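Local coordinates for protein Dye type peroxidase A (Streptomyces lividans 1326, PDB 6GZW) that is a haem-dependent dye-decolourising peroxidase that probably uses hydrogen peroxide to oxidise dyes and related substrates, at residues 32-37 against 155-160; 84-89 against 126-131; 222-227 against 353-358. One frame throughout, in Å; residues are numbered along the deposited sequence.

Contact 1: residues 32-37 against 155-160; sequences LVAFDL and VRWQMN
Ala34 places its methyl group over one face of the Trp157 indole. CB sits 3.4 Å from the centroid of the five-membered ring, which makes a CH-pi contact. The indole reaches this place because CG of Trp157 stands between the backbone N and the carbonyl carbon (chi1 59°), folding the ring back over the neighbouring strand. Met159 CE lies over the opposite face, toward the rim. The indole NE1 donates a hydrogen bond to Asn123 O.

A classic beta bulge sets two residues, Arg156 and Trp157, opposite the single Ala34 in this antiparallel pair. Ala34 O takes a bond from Arg156 N at 2.8 Å and a weak one from Trp157 N at 3.4 Å. The Arg156 chain runs out extended. Its NH1 meets Asp36 OD2 at 2.8 Å in a salt bridge, in the guanidinium plane and on the syn lone pair, although the carboxylate and guanidinium planes lie 55° apart. Ser122 and Lys119 carbonyls hold NE and NH2. On the other face, Val33 CB packs on Gln158 CG at 3.8 Å, and His307 NE2 of the second subunit is hydrogen-bonded to Gln158 OE1.

With all three nitrogens bonded, the guanidinium should resist rotation, and Asp36 meets its charge.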
loop_
_atom_site.group_PDB
_atom_site.type_symbol
_atom_site.label_atom_id
_atom_site.label_comp_id
_atom_site.label_asym_id
_atom_site.label_seq_id
_atom_site.Cartn_x
_atom_site.Cartn_y
_atom_site.Cartn_z
ATOM N N LEU A 32 -5.110 6.554 7.400
ATOM C CA LEU A 32 -5.584 7.672 8.217
ATOM C C LEU A 32 -6.912 8.115 7.631
ATOM O O LEU A 32 -7.033 8.206 6.416
ATOM C CB LEU A 32 -4.625 8.843 8.181
ATOM C CG LEU A 32 -3.147 8.590 8.502
ATOM C CD1 LEU A 32 -2.344 9.884 8.575
ATOM C CD2 LEU A 32 -2.979 7.784 9.784
ATOM N N VAL A 33 -7.913 8.384 8.470
ATOM C CA VAL A 33 -9.210 8.803 7.961
ATOM C C VAL A 33 -9.789 9.855 8.902
ATOM O O VAL A 33 -9.571 9.773 10.105
ATOM C CB VAL A 33 -10.125 7.575 7.761
ATOM C CG1 VAL A 33 -10.213 6.724 9.005
ATOM C CG2 VAL A 33 -11.492 7.954 7.220
ATOM N N ALA A 34 -10.406 10.891 8.333
ATOM C CA ALA A 34 -11.153 11.873 9.079
ATOM C C ALA A 34 -12.628 11.759 8.723
ATOM O O ALA A 34 -12.971 11.508 7.564
ATOM C CB ALA A 34 -10.620 13.270 8.792
ATOM N N PHE A 35 -13.494 11.948 9.724
ATOM C CA PHE A 35 -14.937 11.930 9.556
ATOM C C PHE A 35 -15.524 13.269 10.005
ATOM O O PHE A 35 -14.998 13.858 10.968
ATOM C CB PHE A 35 -15.569 10.825 10.410
ATOM C CG PHE A 35 -15.195 9.434 10.008
ATOM C CD1 PHE A 35 -14.055 8.840 10.528
ATOM C CD2 PHE A 35 -16.004 8.667 9.171
ATOM C CE1 PHE A 35 -13.681 7.547 10.207
ATOM C CE2 PHE A 35 -15.628 7.352 8.839
ATOM C CZ PHE A 35 -14.458 6.800 9.354
ATOM N N ASP A 36 -16.569 13.730 9.328
ATOM C CA ASP A 36 -17.406 14.828 9.823
ATOM C C ASP A 36 -18.754 14.328 10.271
ATOM O O ASP A 36 -19.395 13.511 9.601
ATOM C CB ASP A 36 -17.607 15.911 8.768
ATOM C CG ASP A 36 -16.348 16.725 8.524
ATOM O OD1 ASP A 36 -15.548 16.889 9.458
ATOM O OD2 ASP A 36 -16.192 17.242 7.400
ATOM N N LEU A 37 -19.203 14.810 11.413
ATOM C CA LEU A 37 -20.538 14.445 11.885
ATOM C C LEU A 37 -21.617 14.890 10.902
ATOM O O LEU A 37 -21.543 15.969 10.317
ATOM C CB LEU A 37 -20.783 15.059 13.272
ATOM C CG LEU A 37 -19.964 14.455 14.412
ATOM C CD1 LEU A 37 -20.096 15.343 15.631
ATOM C CD2 LEU A 37 -20.407 13.069 14.759
ATOM N N VAL A 155 -17.136 10.180 5.671
ATOM C CA VAL A 155 -15.700 10.293 5.421
ATOM C C VAL A 155 -15.428 11.652 4.815
ATOM O O VAL A 155 -15.948 12.003 3.739
ATOM C CB VAL A 155 -15.204 9.179 4.483
ATOM C CG1 VAL A 155 -13.740 9.373 4.092
ATOM C CG2 VAL A 155 -15.405 7.830 5.139
ATOM N N ARG A 156 -14.615 12.428 5.521
ATOM C CA ARG A 156 -14.152 13.717 5.030
ATOM C C ARG A 156 -12.925 13.538 4.124
ATOM O O ARG A 156 -12.849 14.103 3.045
ATOM C CB ARG A 156 -13.809 14.631 6.222
ATOM C CG ARG A 156 -13.351 16.017 5.818
ATOM C CD ARG A 156 -12.921 16.856 7.017
ATOM N NE ARG A 156 -12.429 18.134 6.523
ATOM C CZ ARG A 156 -13.184 19.147 6.122
ATOM N NH1 ARG A 156 -14.510 19.095 6.249
ATOM N NH2 ARG A 156 -12.608 20.224 5.612
ATOM N N TRP A 157 -11.966 12.768 4.602
ATOM C CA TRP A 157 -10.747 12.463 3.835
ATOM C C TRP A 157 -10.124 11.167 4.315
ATOM O O TRP A 157 -10.386 10.702 5.419
ATOM C CB TRP A 157 -9.718 13.608 3.835
ATOM C CG TRP A 157 -9.193 14.082 5.149
ATOM C CD1 TRP A 157 -9.589 15.179 5.816
ATOM C CD2 TRP A 157 -8.126 13.501 5.927
ATOM N NE1 TRP A 157 -8.854 15.332 6.976
ATOM C CE2 TRP A 157 -7.942 14.314 7.063
ATOM C CE3 TRP A 157 -7.313 12.381 5.777
ATOM C CZ2 TRP A 157 -6.999 14.026 8.043
ATOM C CZ3 TRP A 157 -6.376 12.092 6.744
ATOM C CH2 TRP A 157 -6.231 12.917 7.875
ATOM N N GLN A 158 -9.340 10.551 3.451
ATOM C CA GLN A 158 -8.701 9.284 3.806
ATOM C C GLN A 158 -7.438 9.123 2.999
ATOM O O GLN A 158 -7.430 9.415 1.765
ATOM C CB GLN A 158 -9.660 8.109 3.595
ATOM C CG GLN A 158 -9.176 6.779 4.197
ATOM C CD GLN A 158 -8.383 5.949 3.219
ATOM O OE1 GLN A 158 -8.887 5.620 2.167
ATOM N NE2 GLN A 158 -7.175 5.555 3.590
ATOM N N MET A 159 -6.361 8.759 3.705
ATOM C CA MET A 159 -5.008 8.601 3.113
ATOM C C MET A 159 -4.441 7.220 3.438
ATOM O O MET A 159 -4.542 6.743 4.573
ATOM C CB MET A 159 -4.066 9.714 3.623
ATOM C CG MET A 159 -4.555 11.096 3.248
ATOM S SD MET A 159 -3.547 12.410 3.944
ATOM C CE MET A 159 -4.692 13.756 3.680
ATOM N N ASN A 160 -3.758 6.606 2.470
ATOM C CA ASN A 160 -3.047 5.363 2.671
ATOM C C ASN A 160 -1.564 5.608 2.843
ATOM O O ASN A 160 -0.999 6.462 2.176
ATOM C CB ASN A 160 -3.139 4.469 1.440
ATOM C CG ASN A 160 -4.556 4.066 1.096
ATOM O OD1 ASN A 160 -5.439 3.957 1.982
ATOM N ND2 ASN A 160 -4.782 3.808 -0.220
#

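Contact 2: residues 84-89 against 126-131; sequences VTFGFG and LWVQIG
Thr85 and Gln129 bond to each other through both backbone N-H and C=O groups. Thr85 N reaches Gln129 O at 3.0 Å, and Gln129 N reaches Thr85 O at 2.9 Å. Both donors lie in the carbonyl planes. Gly87 and Trp127 form the next hydrogen-bonded pair. Gly87 N gives to Trp127 O at 2.9 Å. The return bond, from Trp127 N to Gly87 O, is nearly straight at the hydrogen (168°), but the donor stands above the carbonyl plane rather than on a lone pair. Leu126 and Val128 bond through their backbones to Phe35 and Val33 of strand 29-37, Phe88 bonds likewise to Ala359, and Phe86 N is hydrogen-bonded to Gln19 OE1.

A water donates to Gln129 O at 2.8 Å and to Thr85 OG1 at 2.7 Å, tying a side chain to the facing strand. Thr85 OG1 itself donates to Pro20 O. Its chi1 of -45° sets the hydroxyl beside its own backbone N, which bonds Gln129 O, so one water can span both oxygens.

The Val84, Phe86 and Phe88 side chains share one face with Leu126, Val128 and Ile130. Phe88 CD2 meets Leu126 CD2 at 3.5 Å, the side chains lying alongside. Val84 CG1 crosses to Val128 CG1 at 3.6 Å. Helix 43-61 packs on this face of the antiparallel sheet, in the N-terminal half of the protein, with Trp53 touching Leu126 and Val128. On the opposite face Trp127 stacks on Phe358, and Trp325 touches Thr85.

The peptide groups of each buried pair therefore satisfy one another, and the water and Pro20 serve the hydroxyl.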
loop_
_atom_site.group_PDB
_atom_site.type_symbol
_atom_site.label_atom_id
_atom_site.label_comp_id
_atom_site.label_asym_id
_atom_site.label_seq_id
_atom_site.Cartn_x
_atom_site.Cartn_y
_atom_site.Cartn_z
ATOM N N VAL A 84 -5.705 0.699 16.371
ATOM C CA VAL A 84 -6.696 1.707 16.017
ATOM C C VAL A 84 -6.662 2.786 17.101
ATOM O O VAL A 84 -6.739 2.464 18.286
ATOM C CB VAL A 84 -8.123 1.113 15.927
ATOM C CG1 VAL A 84 -9.069 2.137 15.306
ATOM C CG2 VAL A 84 -8.107 -0.157 15.105
ATOM N N THR A 85 -6.557 4.036 16.675
ATOM C CA THR A 85 -6.437 5.201 17.549
ATOM C C THR A 85 -7.419 6.279 17.131
ATOM O O THR A 85 -7.604 6.517 15.931
ATOM C CB THR A 85 -5.036 5.819 17.365
ATOM O OG1 THR A 85 -4.059 4.780 17.361
ATOM C CG2 THR A 85 -4.760 6.827 18.426
ATOM N N PHE A 86 -8.022 6.957 18.107
ATOM C CA PHE A 86 -9.100 7.903 17.868
ATOM C C PHE A 86 -8.787 9.304 18.386
ATOM O O PHE A 86 -8.315 9.440 19.537
ATOM C CB PHE A 86 -10.374 7.413 18.577
ATOM C CG PHE A 86 -10.803 6.005 18.192
ATOM C CD1 PHE A 86 -11.502 5.770 16.995
ATOM C CD2 PHE A 86 -10.465 4.905 18.983
ATOM C CE1 PHE A 86 -11.876 4.506 16.631
ATOM C CE2 PHE A 86 -10.836 3.611 18.609
ATOM C CZ PHE A 86 -11.546 3.416 17.422
ATOM N N GLY A 87 -9.145 10.337 17.611
ATOM C CA GLY A 87 -9.012 11.730 18.057
ATOM C C GLY A 87 -10.185 12.613 17.674
ATOM O O GLY A 87 -11.010 12.240 16.833
ATOM N N PHE A 88 -10.243 13.786 18.311
ATOM C CA PHE A 88 -11.268 14.796 18.100
ATOM C C PHE A 88 -10.632 16.103 17.624
ATOM O O PHE A 88 -9.632 16.559 18.216
ATOM C CB PHE A 88 -12.039 15.072 19.411
ATOM C CG PHE A 88 -12.645 13.858 20.017
ATOM C CD1 PHE A 88 -11.881 12.994 20.793
ATOM C CD2 PHE A 88 -13.969 13.531 19.769
ATOM C CE1 PHE A 88 -12.420 11.839 21.330
ATOM C CE2 PHE A 88 -14.513 12.386 20.298
ATOM C CZ PHE A 88 -13.750 11.535 21.078
ATOM N N GLY A 89 -11.207 16.724 16.602
ATOM C CA GLY A 89 -10.699 17.976 16.054
ATOM C C GLY A 89 -11.390 19.154 16.731
ATOM O O GLY A 89 -12.413 18.974 17.410
ATOM N N LEU A 126 -13.498 14.243 13.499
ATOM C CA LEU A 126 -12.990 13.021 14.113
ATOM C C LEU A 126 -11.862 12.449 13.276
ATOM O O LEU A 126 -11.935 12.499 12.043
ATOM C CB LEU A 126 -14.088 11.967 14.216
ATOM C CG LEU A 126 -15.230 12.285 15.181
ATOM C CD1 LEU A 126 -16.408 11.379 14.895
ATOM C CD2 LEU A 126 -14.765 12.162 16.631
ATOM N N TRP A 127 -10.866 11.874 13.929
ATOM C CA TRP A 127 -9.747 11.235 13.214
ATOM C C TRP A 127 -9.563 9.823 13.712
ATOM O O TRP A 127 -9.678 9.562 14.899
ATOM C CB TRP A 127 -8.499 12.059 13.479
ATOM C CG TRP A 127 -7.204 11.570 12.894
ATOM C CD1 TRP A 127 -6.786 11.641 11.577
ATOM C CD2 TRP A 127 -6.134 10.964 13.625
ATOM N NE1 TRP A 127 -5.518 11.138 11.475
ATOM C CE2 TRP A 127 -5.089 10.718 12.707
ATOM C CE3 TRP A 127 -5.940 10.638 14.980
ATOM C CZ2 TRP A 127 -3.862 10.139 13.100
ATOM C CZ3 TRP A 127 -4.725 10.039 15.372
ATOM C CH2 TRP A 127 -3.695 9.819 14.441
ATOM N N VAL A 128 -9.297 8.886 12.789
ATOM C CA VAL A 128 -8.910 7.540 13.168
ATOM C C VAL A 128 -7.632 7.164 12.448
ATOM O O VAL A 128 -7.508 7.412 11.230
ATOM C CB VAL A 128 -10.005 6.498 12.808
ATOM C CG1 VAL A 128 -9.631 5.143 13.396
ATOM C CG2 VAL A 128 -11.357 6.969 13.307
ATOM N N GLN A 129 -6.696 6.570 13.199
ATOM C CA GLN A 129 -5.462 6.020 12.641
ATOM C C GLN A 129 -5.499 4.511 12.743
ATOM O O GLN A 129 -5.635 3.940 13.831
ATOM C CB GLN A 129 -4.248 6.560 13.403
ATOM C CG GLN A 129 -2.898 5.957 12.994
ATOM C CD GLN A 129 -1.790 6.435 13.899
ATOM O OE1 GLN A 129 -1.755 6.092 15.096
ATOM N NE2 GLN A 129 -0.892 7.232 13.358
ATOM N N ILE A 130 -5.351 3.849 11.596
ATOM C CA ILE A 130 -5.299 2.406 11.549
ATOM C C ILE A 130 -3.935 1.991 11.010
ATOM O O ILE A 130 -3.490 2.528 9.997
ATOM C CB ILE A 130 -6.409 1.870 10.641
ATOM C CG1 ILE A 130 -7.741 2.191 11.320
ATOM C CG2 ILE A 130 -6.249 0.360 10.400
ATOM C CD1 ILE A 130 -8.904 2.093 10.421
ATOM N N GLY A 131 -3.290 1.047 11.683
ATOM C CA GLY A 131 -2.057 0.444 11.218
ATOM C C GLY A 131 -1.916 -1.019 11.552
ATOM O O GLY A 131 -2.475 -1.492 12.545
HETATM O O HOH W 1 -3.385 3.172 15.357
#

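Contact 3: residues 222-227 against 353-358; sequences VVRRIR and EASGLF. With HEM (protoporphyrin IX containing Fe), chain C.
Strands 222-227 and 353-358 run antiparallel, their axes 4.6 Å apart at the closest and 172° between their directions. Val223 and Gly356 bond reciprocally, N to O, at 2.9 Å each way. Arg225 O takes a bond from Glu353 N at 2.8 Å and a weak one from Ala354 N. The strand 353-358 thus spends two residues against the one Arg225, in a classic beta bulge.

The Arg224 chain bends at chi2 and chi3 (-72° and -77°). This curls NH1 back to Ser355 OG, 3.0 Å away and tilted from the guanidinium plane. Asp115 holds NH2 in a salt bridge. These strands belong to the C-terminal half of a Dyp-type peroxidase, which has the dimeric alpha-beta barrel type of fold. Ile226 lies in the haem pocket, its CG2 3.7 Å from vinyl carbon CBB of the haem.

Arg227 and Glu353 form a salt bridge, with NE 2.9 Å from OE2. The oxygen is met on its syn side. Glu353 OE2 also pairs with Arg351. A water links Glu353 OE1 to Arg225 NE, while Asp308 and Asp317 hold NH2 of Arg225. Ala354 CB touches Arg225 CB at 3.7 Å.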
loop_
_atom_site.group_PDB
_atom_site.type_symbol
_atom_site.label_atom_id
_atom_site.label_comp_id
_atom_site.label_asym_id
_atom_site.label_seq_id
_atom_site.Cartn_x
_atom_site.Cartn_y
_atom_site.Cartn_z
ATOM N N VAL A 222 -0.450 16.017 15.462
ATOM C CA VAL A 222 -0.467 16.848 14.267
ATOM C C VAL A 222 -0.091 15.935 13.116
ATOM O O VAL A 222 0.965 15.298 13.158
ATOM C CB VAL A 222 0.502 18.043 14.372
ATOM C CG1 VAL A 222 0.610 18.784 13.038
ATOM C CG2 VAL A 222 0.047 18.959 15.501
ATOM N N VAL A 223 -0.996 15.836 12.140
ATOM C CA VAL A 223 -0.817 15.095 10.890
ATOM C C VAL A 223 -0.481 16.126 9.828
ATOM O O VAL A 223 -1.177 17.149 9.719
ATOM C CB VAL A 223 -2.126 14.391 10.509
ATOM C CG1 VAL A 223 -2.013 13.674 9.170
ATOM C CG2 VAL A 223 -2.543 13.442 11.607
ATOM N N ARG A 224 0.558 15.853 9.038
ATOM C CA ARG A 224 0.875 16.661 7.845
ATOM C C ARG A 224 1.124 15.750 6.678
ATOM O O ARG A 224 1.949 14.830 6.774
ATOM C CB ARG A 224 2.127 17.540 8.071
ATOM C CG ARG A 224 2.054 18.406 9.332
ATOM C CD ARG A 224 1.083 19.567 9.212
ATOM N NE ARG A 224 1.657 20.652 8.418
ATOM C CZ ARG A 224 1.267 21.925 8.462
ATOM N NH1 ARG A 224 0.221 22.306 9.212
ATOM N NH2 ARG A 224 1.920 22.834 7.719
ATOM N N ARG A 225 0.405 15.984 5.578
ATOM C CA ARG A 225 0.649 15.282 4.336
ATOM C C ARG A 225 1.731 16.116 3.647
ATOM O O ARG A 225 1.429 17.166 3.097
ATOM C CB ARG A 225 -0.613 15.191 3.465
ATOM C CG ARG A 225 -0.410 14.401 2.168
ATOM C CD ARG A 225 -1.593 14.582 1.233
ATOM N NE ARG A 225 -1.441 13.841 -0.020
ATOM C CZ ARG A 225 -1.636 12.523 -0.149
ATOM N NH1 ARG A 225 -1.952 11.778 0.902
ATOM N NH2 ARG A 225 -1.489 11.939 -1.329
ATOM N N ILE A 226 2.972 15.612 3.652
ATOM C CA ILE A 226 4.087 16.377 3.123
ATOM C C ILE A 226 4.576 15.691 1.859
ATOM O O ILE A 226 5.151 14.605 1.915
ATOM C CB ILE A 226 5.233 16.493 4.143
ATOM C CG1 ILE A 226 4.710 16.991 5.489
ATOM C CG2 ILE A 226 6.303 17.429 3.610
ATOM C CD1 ILE A 226 5.779 17.065 6.555
ATOM N N ARG A 227 4.340 16.330 0.707
ATOM C CA ARG A 227 4.805 15.797 -0.537
ATOM C C ARG A 227 6.288 16.002 -0.630
ATOM O O ARG A 227 6.806 17.042 -0.229
ATOM C CB ARG A 227 4.116 16.473 -1.728
ATOM C CG ARG A 227 4.573 15.930 -3.081
ATOM C CD ARG A 227 3.548 16.179 -4.167
ATOM N NE ARG A 227 3.402 17.601 -4.499
ATOM C CZ ARG A 227 4.133 18.248 -5.394
ATOM N NH1 ARG A 227 5.128 17.658 -6.042
ATOM N NH2 ARG A 227 3.864 19.524 -5.641
ATOM N N GLU A 353 0.847 19.719 2.183
ATOM C CA GLU A 353 -0.377 19.782 1.380
ATOM C C GLU A 353 -1.668 19.407 2.088
ATOM O O GLU A 353 -2.733 19.545 1.491
ATOM C CB GLU A 353 -0.207 18.962 0.095
ATOM C CG GLU A 353 0.838 19.602 -0.838
ATOM C CD GLU A 353 1.092 18.864 -2.131
ATOM O OE1 GLU A 353 0.533 17.781 -2.370
ATOM O OE2 GLU A 353 1.869 19.415 -2.921
ATOM N N ALA A 354 -1.583 18.910 3.331
ATOM C CA ALA A 354 -2.769 18.739 4.171
ATOM C C ALA A 354 -2.339 18.732 5.619
ATOM O O ALA A 354 -1.162 18.448 5.905
ATOM C CB ALA A 354 -3.517 17.472 3.804
ATOM N N SER A 355 -3.275 19.007 6.539
ATOM C CA SER A 355 -2.939 19.139 7.946
ATOM C C SER A 355 -4.110 18.734 8.818
ATOM O O SER A 355 -5.237 18.890 8.429
ATOM C CB SER A 355 -2.618 20.587 8.259
ATOM O OG SER A 355 -2.253 20.729 9.623
ATOM N N GLY A 356 -3.829 18.256 10.014
ATOM C CA GLY A 356 -4.900 17.983 10.999
ATOM C C GLY A 356 -4.272 18.067 12.376
ATOM O O GLY A 356 -3.114 17.726 12.547
ATOM N N LEU A 357 -5.036 18.584 13.331
ATOM C CA LEU A 357 -4.647 18.654 14.728
ATOM C C LEU A 357 -5.762 18.021 15.545
ATOM O O LEU A 357 -6.897 18.510 15.490
ATOM C CB LEU A 357 -4.424 20.110 15.160
ATOM C CG LEU A 357 -4.373 20.442 16.644
ATOM C CD1 LEU A 357 -3.280 19.675 17.348
ATOM C CD2 LEU A 357 -4.203 21.944 16.835
ATOM N N PHE A 358 -5.480 16.898 16.228
ATOM C CA PHE A 358 -6.526 16.172 16.964
ATOM C C PHE A 358 -6.148 15.888 18.417
ATOM O O PHE A 358 -4.967 15.664 18.730
ATOM C CB PHE A 358 -6.912 14.887 16.225
ATOM C CG PHE A 358 -7.227 15.096 14.760
ATOM C CD1 PHE A 358 -8.444 15.627 14.347
ATOM C CD2 PHE A 358 -6.283 14.784 13.791
ATOM C CE1 PHE A 358 -8.716 15.822 13.007
ATOM C CE2 PHE A 358 -6.554 14.978 12.439
ATOM C CZ PHE A 358 -7.772 15.495 12.034
HETATM C CHA HEM C . 14.741 14.433 12.394
HETATM C CHB HEM C . 13.489 13.924 7.746
HETATM C CHC HEM C . 9.664 16.813 8.528
HETATM C CHD HEM C . 10.922 17.305 13.146
HETATM C C1A HEM C . 14.737 14.049 11.078
HETATM C C2A HEM C . 15.749 13.253 10.466
HETATM C C3A HEM C . 15.388 13.121 9.165
HETATM C C4A HEM C . 14.161 13.838 8.968
HETATM C CMA HEM C . 16.097 12.344 8.081
HETATM C CAA HEM C . 16.997 12.676 11.121
HETATM C CBA HEM C . 16.878 11.290 11.737
HETATM C CGA HEM C . 16.005 11.299 12.947
HETATM O O1A HEM C . 16.429 11.631 14.086
HETATM O O2A HEM C . 14.785 10.987 12.833
HETATM C C1B HEM C . 12.305 14.660 7.562
HETATM C C2B HEM C . 11.573 14.709 6.340
HETATM C C3B HEM C . 10.495 15.517 6.520
HETATM C C4B HEM C . 10.576 15.969 7.943
HETATM C CMB HEM C . 11.962 14.027 5.064
HETATM C CAB HEM C . 9.380 15.831 5.601
HETATM C CBB HEM C . 8.982 15.043 4.617
HETATM C C1C HEM C . 9.686 17.246 9.835
HETATM C C2C HEM C . 8.729 18.121 10.412
HETATM C C3C HEM C . 9.101 18.275 11.736
HETATM C C4C HEM C . 10.267 17.456 11.952
HETATM C CMC HEM C . 7.568 18.786 9.739
HETATM C CAC HEM C . 8.511 19.124 12.799
HETATM C CBC HEM C . 7.759 20.224 12.644
HETATM C C1D HEM C . 12.047 16.481 13.276
HETATM C C2D HEM C . 12.671 16.301 14.600
HETATM C C3D HEM C . 13.739 15.505 14.403
HETATM C C4D HEM C . 13.745 15.209 12.941
HETATM C CMD HEM C . 12.187 16.865 15.932
HETATM C CAD HEM C . 14.709 15.038 15.476
HETATM C CBD HEM C . 15.801 16.073 15.763
HETATM C CGD HEM C . 16.690 15.605 16.873
HETATM O O1D HEM C . 17.768 14.997 16.618
HETATM O O2D HEM C . 16.336 15.804 18.053
HETATM N NA HEM C . 13.820 14.486 10.133
HETATM N NB HEM C . 11.689 15.438 8.461
HETATM N NC HEM C . 10.631 16.904 10.743
HETATM N ND HEM C . 12.763 15.896 12.299
HETATM FE FE HEM C . 12.266 15.697 10.440
HETATM O O HOH W 2 0.549 15.073 -1.864
HETATM O O HOH W 3 11.098 14.155 10.875
#

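The three contacts lie in one antiparallel sheet. Contacts 1 and 2 adjoin through strands 29-37 and 126-132: Val33 O is 2.8 Å from Val128 N, and Phe35 N is 2.8 Å from Leu126 O, both probable hydrogen bonds. Contacts 2 and 3 adjoin through strands 83-89 and 350-360, which joins the N-terminal family region to the C-terminal one. Trp127 NE1 also lies 3.8 Å from Val223 CG2. Side chains of contact 1 meet those of contact 3, Met159 CE lying 3.9 Å from Ala354 CB, though their strands are not adjacent in the sheet. Contact 3 touches the haem through Ile226, whereas the Met159 side chain of contact 1 stays about 13 Å from it.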